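Local coordinates for protein carbamate kinase (Aeropyrum pernix, PDB 2E9Y) that probably catalyses, as a carbamate kinase, the reversible transfer of a phosphoryl group between carbamoyl phosphate and ADP, at residues V117-S122 with P198-P203; A229-I234 with P292-S297. One frame throughout, in Å; residues are numbered along the deposited sequence. Where two conformers were deposited one is given.

Contact 1 of 2, residues V117-S122 with P198-P203; sequences VLVDVS and PVVERP
Val-199 is gripped from both ends of its backbone by strand 117-119, a worked example of how one residue can tie two parallel strands together. Its N donates to Val-117 O at 3.0 Å, tilted from that carbonyl plane, while its O accepts from Val-119 N nearly in line with the C=O bond. Beside these bonds Pro-198 CA sits 3.3 Å from Val-117 O, close enough for a CA-H...O contact. Farther along, the methyl Val-119 CG2 lies 3.6 Å from Val-200 CG1; Val-119 (chi1 -61°) places CG2 between its own N and carbonyl carbon, where it also abuts Val-199 O. Leu-118 stands on the same face as Val-199, opposite to Val-117 and Pro-198, and crosses Glu-201 at about a right angle, its CD2 coming 3.7 Å from Glu-201 CD. An alanine at Leu-118 would probably open a gap beside Leu-207 and strip the Glu-201 carboxyl end of its apolar neighbour. Strands 117-119 and 198-201 run at 52° to each other, and a water bridges Val-119 and Glu-201: it donates to Val-119 O at 2.7 Å and to Glu-201 OE2, and accepts from Glu-201 N. Farther out, Asp-120 OD1 closes an Asx turn on Ser-122 N. At this end strand 112-119 lies between its parallel partner 197-201 and antiparallel strand 170-173, where Leu-118 bonds through its backbone to Val-171 and Ser-172; strand 207-209 pairs with 197-201 and lays Leu-207 against both Leu-118 and Glu-201.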
loop_
_atom_site.group_PDB
_atom_site.type_symbol
_atom_site.label_atom_id
_atom_site.label_comp_id
_atom_site.label_asym_id
_atom_site.label_seq_id
_atom_site.Cartn_x
_atom_site.Cartn_y
_atom_site.Cartn_z
ATOM N N VAL A 117 -8.371 0.112 -11.138
ATOM C CA VAL A 117 -8.942 -0.456 -12.350
ATOM C C VAL A 117 -10.257 0.250 -12.654
ATOM O O VAL A 117 -11.106 0.395 -11.775
ATOM C CB VAL A 117 -9.198 -1.971 -12.191
ATOM C CG1 VAL A 117 -9.881 -2.525 -13.428
ATOM C CG2 VAL A 117 -7.884 -2.692 -11.967
ATOM N N LEU A 118 -10.413 0.702 -13.894
ATOM C CA LEU A 118 -11.634 1.392 -14.312
ATOM C C LEU A 118 -12.741 0.380 -14.614
ATOM O O LEU A 118 -12.518 -0.601 -15.319
ATOM C CB LEU A 118 -11.361 2.235 -15.569
ATOM C CG LEU A 118 -12.522 3.077 -16.117
ATOM C CD1 LEU A 118 -12.826 4.204 -15.143
ATOM C CD2 LEU A 118 -12.165 3.650 -17.480
ATOM N N VAL A 119 -13.930 0.611 -14.062
ATOM C CA VAL A 119 -15.070 -0.264 -14.317
ATOM C C VAL A 119 -16.213 0.616 -14.819
ATOM O O VAL A 119 -16.155 1.843 -14.684
ATOM C CB VAL A 119 -15.502 -1.045 -13.043
ATOM C CG1 VAL A 119 -14.348 -1.934 -12.577
ATOM C CG2 VAL A 119 -15.918 -0.086 -11.936
ATOM N N ASP A 120 -17.240 0.002 -15.403
ATOM C CA ASP A 120 -18.369 0.762 -15.937
ATOM C C ASP A 120 -19.553 0.777 -14.979
ATOM O O ASP A 120 -19.979 -0.261 -14.478
ATOM C CB ASP A 120 -18.802 0.180 -17.285
ATOM C CG ASP A 120 -19.698 1.123 -18.067
ATOM O OD1 ASP A 120 -20.762 1.511 -17.544
ATOM O OD2 ASP A 120 -19.332 1.482 -19.207
ATOM N N VAL A 121 -20.085 1.968 -14.732
ATOM C CA VAL A 121 -21.210 2.136 -13.826
ATOM C C VAL A 121 -22.470 1.406 -14.294
ATOM O O VAL A 121 -23.377 1.149 -13.501
ATOM C CB VAL A 121 -21.534 3.632 -13.642
ATOM C CG1 VAL A 121 -22.098 4.210 -14.931
ATOM C CG2 VAL A 121 -22.499 3.816 -12.494
ATOM N N SER A 122 -22.518 1.057 -15.578
ATOM C CA SER A 122 -23.682 0.363 -16.127
ATOM C C SER A 122 -23.584 -1.150 -15.953
ATOM O O SER A 122 -24.535 -1.878 -16.243
ATOM C CB SER A 122 -23.836 0.686 -17.614
ATOM O OG SER A 122 -22.786 0.114 -18.376
ATOM N N PRO A 198 -11.162 -0.495 -7.738
ATOM C CA PRO A 198 -12.142 -0.031 -8.703
ATOM C C PRO A 198 -12.474 1.430 -8.558
ATOM O O PRO A 198 -12.793 1.937 -7.492
ATOM C CB PRO A 198 -13.445 -0.781 -8.490
ATOM C CG PRO A 198 -13.186 -1.877 -7.483
ATOM C CD PRO A 198 -11.810 -1.410 -6.804
ATOM N N VAL A 199 -12.419 2.080 -9.706
ATOM C CA VAL A 199 -12.921 3.418 -9.791
ATOM C C VAL A 199 -13.819 3.549 -11.011
ATOM O O VAL A 199 -13.792 2.735 -11.931
ATOM C CB VAL A 199 -11.713 4.334 -9.945
ATOM C CG1 VAL A 199 -10.819 4.214 -8.713
ATOM C CG2 VAL A 199 -10.915 3.922 -11.172
ATOM N N VAL A 200 -14.703 4.565 -10.951
ATOM C CA VAL A 200 -15.560 4.870 -12.106
ATOM C C VAL A 200 -15.340 6.305 -12.550
ATOM O O VAL A 200 -14.949 7.169 -11.776
ATOM C CB VAL A 200 -17.029 4.674 -11.686
ATOM C CG1 VAL A 200 -17.300 3.206 -11.345
ATOM C CG2 VAL A 200 -17.349 5.538 -10.483
ATOM N N GLU A 201 -15.538 6.555 -13.861
ATOM C CA GLU A 201 -15.445 7.938 -14.304
ATOM C C GLU A 201 -16.757 8.681 -14.065
ATOM O O GLU A 201 -17.827 8.255 -14.482
ATOM C CB GLU A 201 -15.108 7.940 -15.795
ATOM C CG GLU A 201 -14.297 6.713 -16.212
ATOM C CD GLU A 201 -14.525 6.437 -17.681
ATOM O OE1 GLU A 201 -13.858 7.050 -18.503
ATOM O OE2 GLU A 201 -15.377 5.607 -17.994
ATOM N N ARG A 202 -16.630 9.778 -13.302
ATOM C CA ARG A 202 -17.773 10.630 -13.083
ATOM C C ARG A 202 -17.774 11.758 -14.099
ATOM O O ARG A 202 -16.803 11.983 -14.806
ATOM C CB ARG A 202 -17.680 11.219 -11.676
ATOM C CG ARG A 202 -17.712 10.157 -10.583
ATOM C CD ARG A 202 -19.000 9.316 -10.536
ATOM N NE ARG A 202 -19.028 8.548 -9.286
ATOM C CZ ARG A 202 -19.947 7.559 -9.120
ATOM N NH1 ARG A 202 -20.824 7.287 -10.069
ATOM N NH2 ARG A 202 -19.944 6.867 -7.982
ATOM N N PRO A 203 -18.880 12.510 -14.207
ATOM C CA PRO A 203 -18.903 13.597 -15.191
ATOM C C PRO A 203 -17.808 14.621 -14.925
ATOM O O PRO A 203 -17.625 15.065 -13.793
ATOM C CB PRO A 203 -20.303 14.180 -15.020
ATOM C CG PRO A 203 -20.558 13.987 -13.556
ATOM C CD PRO A 203 -20.068 12.565 -13.337
HETATM O O HOH W 1 -16.492 4.409 -15.582
#

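Contact 2 of 2, residues A229-I234 with P292-S297; sequences ADLLVI and PAVIGS
Leu-231 reaches strand 293-297 with its CD1, which lies near Pro-292 O and 4.2 Å from Val-294 CG1; CG lies opposite the backbone N (chi1 176°), which carries the branch across. Leu-232 O accepts from Val-294 N at 3.0 Å, and Leu-232 CB lies 4.2 Å from Ala-293 CB on the face that both share. Val-233 stands on the other face beside Val-294, the two side chains pointing the same way with Val-233 CG2 3.8 Å from Val-294 CG1. With chi1 at 60° that methyl of Val-294 falls between its own N and carbonyl carbon, on the side of Val-233. Ile-234 then bonds twice to strand 293-297, its N to Val-294 O at 2.9 Å and its O to Gly-296 N at 3.0 Å, while its side chain runs alongside Ile-295, Ile-234 CB against Ile-295 CG1 at 4.1 Å. Two layers of helix enclose this pair, as in the three-layer alpha-beta-alpha sandwich of the amino acid kinase family: helix 301-305 packs on Val-233 and Val-294, whereas helices 275-289 and 216-226 meet the face of Leu-232 and Ile-234. Within the sheet, strand 6-10 pairs in parallel with 231-236, and antiparallel strand 311-314 borders 293-297.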
loop_
_atom_site.group_PDB
_atom_site.type_symbol
_atom_site.label_atom_id
_atom_site.label_comp_id
_atom_site.label_asym_id
_atom_site.label_seq_id
_atom_site.Cartn_x
_atom_site.Cartn_y
_atom_site.Cartn_z
ATOM N N ALA A 229 1.945 -7.489 -23.541
ATOM C CA ALA A 229 2.742 -8.577 -22.992
ATOM C C ALA A 229 2.858 -9.702 -24.010
ATOM O O ALA A 229 1.984 -9.880 -24.860
ATOM C CB ALA A 229 2.106 -9.100 -21.700
ATOM N N ASP A 230 3.939 -10.465 -23.912
ATOM C CA ASP A 230 4.168 -11.576 -24.823
ATOM C C ASP A 230 3.397 -12.811 -24.370
ATOM O O ASP A 230 3.132 -13.715 -25.163
ATOM C CB ASP A 230 5.665 -11.897 -24.882
ATOM C CG ASP A 230 6.489 -10.742 -25.420
ATOM O OD1 ASP A 230 6.370 -10.437 -26.624
ATOM O OD2 ASP A 230 7.253 -10.134 -24.642
ATOM N N LEU A 231 3.023 -12.846 -23.094
ATOM C CA LEU A 231 2.309 -13.999 -22.568
ATOM C C LEU A 231 1.528 -13.698 -21.300
ATOM O O LEU A 231 1.956 -12.888 -20.481
ATOM C CB LEU A 231 3.307 -15.125 -22.274
ATOM C CG LEU A 231 2.806 -16.422 -21.624
ATOM C CD1 LEU A 231 1.873 -17.152 -22.577
ATOM C CD2 LEU A 231 3.989 -17.314 -21.276
ATOM N N LEU A 232 0.372 -14.339 -21.166
ATOM C CA LEU A 232 -0.454 -14.212 -19.971
ATOM C C LEU A 232 -0.366 -15.582 -19.318
ATOM O O LEU A 232 -0.636 -16.606 -19.955
ATOM C CB LEU A 232 -1.920 -13.899 -20.308
ATOM C CG LEU A 232 -2.904 -14.041 -19.132
ATOM C CD1 LEU A 232 -2.553 -13.041 -18.028
ATOM C CD2 LEU A 232 -4.328 -13.820 -19.607
ATOM N N VAL A 233 0.033 -15.600 -18.054
ATOM C CA VAL A 233 0.165 -16.846 -17.315
ATOM C C VAL A 233 -0.721 -16.807 -16.077
ATOM O O VAL A 233 -0.683 -15.842 -15.314
ATOM C CB VAL A 233 1.622 -17.059 -16.846
ATOM C CG1 VAL A 233 1.739 -18.368 -16.069
ATOM C CG2 VAL A 233 2.562 -17.053 -18.042
ATOM N N ILE A 234 -1.528 -17.844 -15.889
ATOM C CA ILE A 234 -2.375 -17.925 -14.707
ATOM C C ILE A 234 -1.920 -19.142 -13.913
ATOM O O ILE A 234 -2.049 -20.275 -14.372
ATOM C CB ILE A 234 -3.861 -18.083 -15.066
ATOM C CG1 ILE A 234 -4.337 -16.860 -15.857
ATOM C CG2 ILE A 234 -4.684 -18.211 -13.792
ATOM C CD1 ILE A 234 -5.778 -16.936 -16.293
ATOM N N PRO A 292 -0.584 -16.533 -27.376
ATOM C CA PRO A 292 -1.029 -17.611 -26.489
ATOM C C PRO A 292 -1.101 -17.211 -25.014
ATOM O O PRO A 292 -0.406 -16.303 -24.564
ATOM C CB PRO A 292 0.015 -18.705 -26.715
ATOM C CG PRO A 292 0.517 -18.434 -28.095
ATOM C CD PRO A 292 0.623 -16.934 -28.119
ATOM N N ALA A 293 -1.958 -17.904 -24.276
ATOM C CA ALA A 293 -2.112 -17.686 -22.845
ATOM C C ALA A 293 -2.004 -19.087 -22.263
ATOM O O ALA A 293 -2.343 -20.060 -22.933
ATOM C CB ALA A 293 -3.474 -17.086 -22.534
ATOM N N VAL A 294 -1.520 -19.207 -21.034
ATOM C CA VAL A 294 -1.402 -20.528 -20.439
ATOM C C VAL A 294 -1.905 -20.552 -18.998
ATOM O O VAL A 294 -1.706 -19.601 -18.239
ATOM C CB VAL A 294 0.064 -21.027 -20.507
ATOM C CG1 VAL A 294 0.985 -20.067 -19.756
ATOM C CG2 VAL A 294 0.159 -22.437 -19.946
ATOM N N ILE A 295 -2.586 -21.637 -18.645
ATOM C CA ILE A 295 -3.119 -21.820 -17.301
ATOM C C ILE A 295 -2.490 -23.082 -16.732
ATOM O O ILE A 295 -2.628 -24.168 -17.304
ATOM C CB ILE A 295 -4.651 -21.981 -17.323
ATOM C CG1 ILE A 295 -5.297 -20.706 -17.875
ATOM C CG2 ILE A 295 -5.166 -22.269 -15.914
ATOM C CD1 ILE A 295 -6.783 -20.835 -18.149
ATOM N N GLY A 296 -1.787 -22.944 -15.612
ATOM C CA GLY A 296 -1.147 -24.104 -15.022
ATOM C C GLY A 296 -0.944 -24.029 -13.523
ATOM O O GLY A 296 -1.475 -23.144 -12.852
ATOM N N SER A 297 -0.157 -24.970 -13.014
ATOM C CA SER A 297 0.143 -25.078 -11.590
ATOM C C SER A 297 1.313 -24.192 -11.164
ATOM O O SER A 297 2.290 -24.047 -11.898
ATOM C CB SER A 297 0.462 -26.543 -11.259
ATOM O OG SER A 297 0.806 -26.711 -9.900
#

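How the contacts relate
The two contacts show one principle, parallel strand pairing, at two places in the same mixed sheet, with centres about 27 Å apart and no strand in common. Contact 2 belongs to the core: its touching residues are mostly buried, and backbone bonds and aliphatic packing do the work. Contact 1 starts equally buried but runs out to an exposed glutamate, and a water links its strands there; its strand segments cross at 52°, against 25° in contact 2. Their surroundings differ as well: helices pack against both faces of contact 2, whereas contact 1 is flanked in its sheet by antiparallel strands.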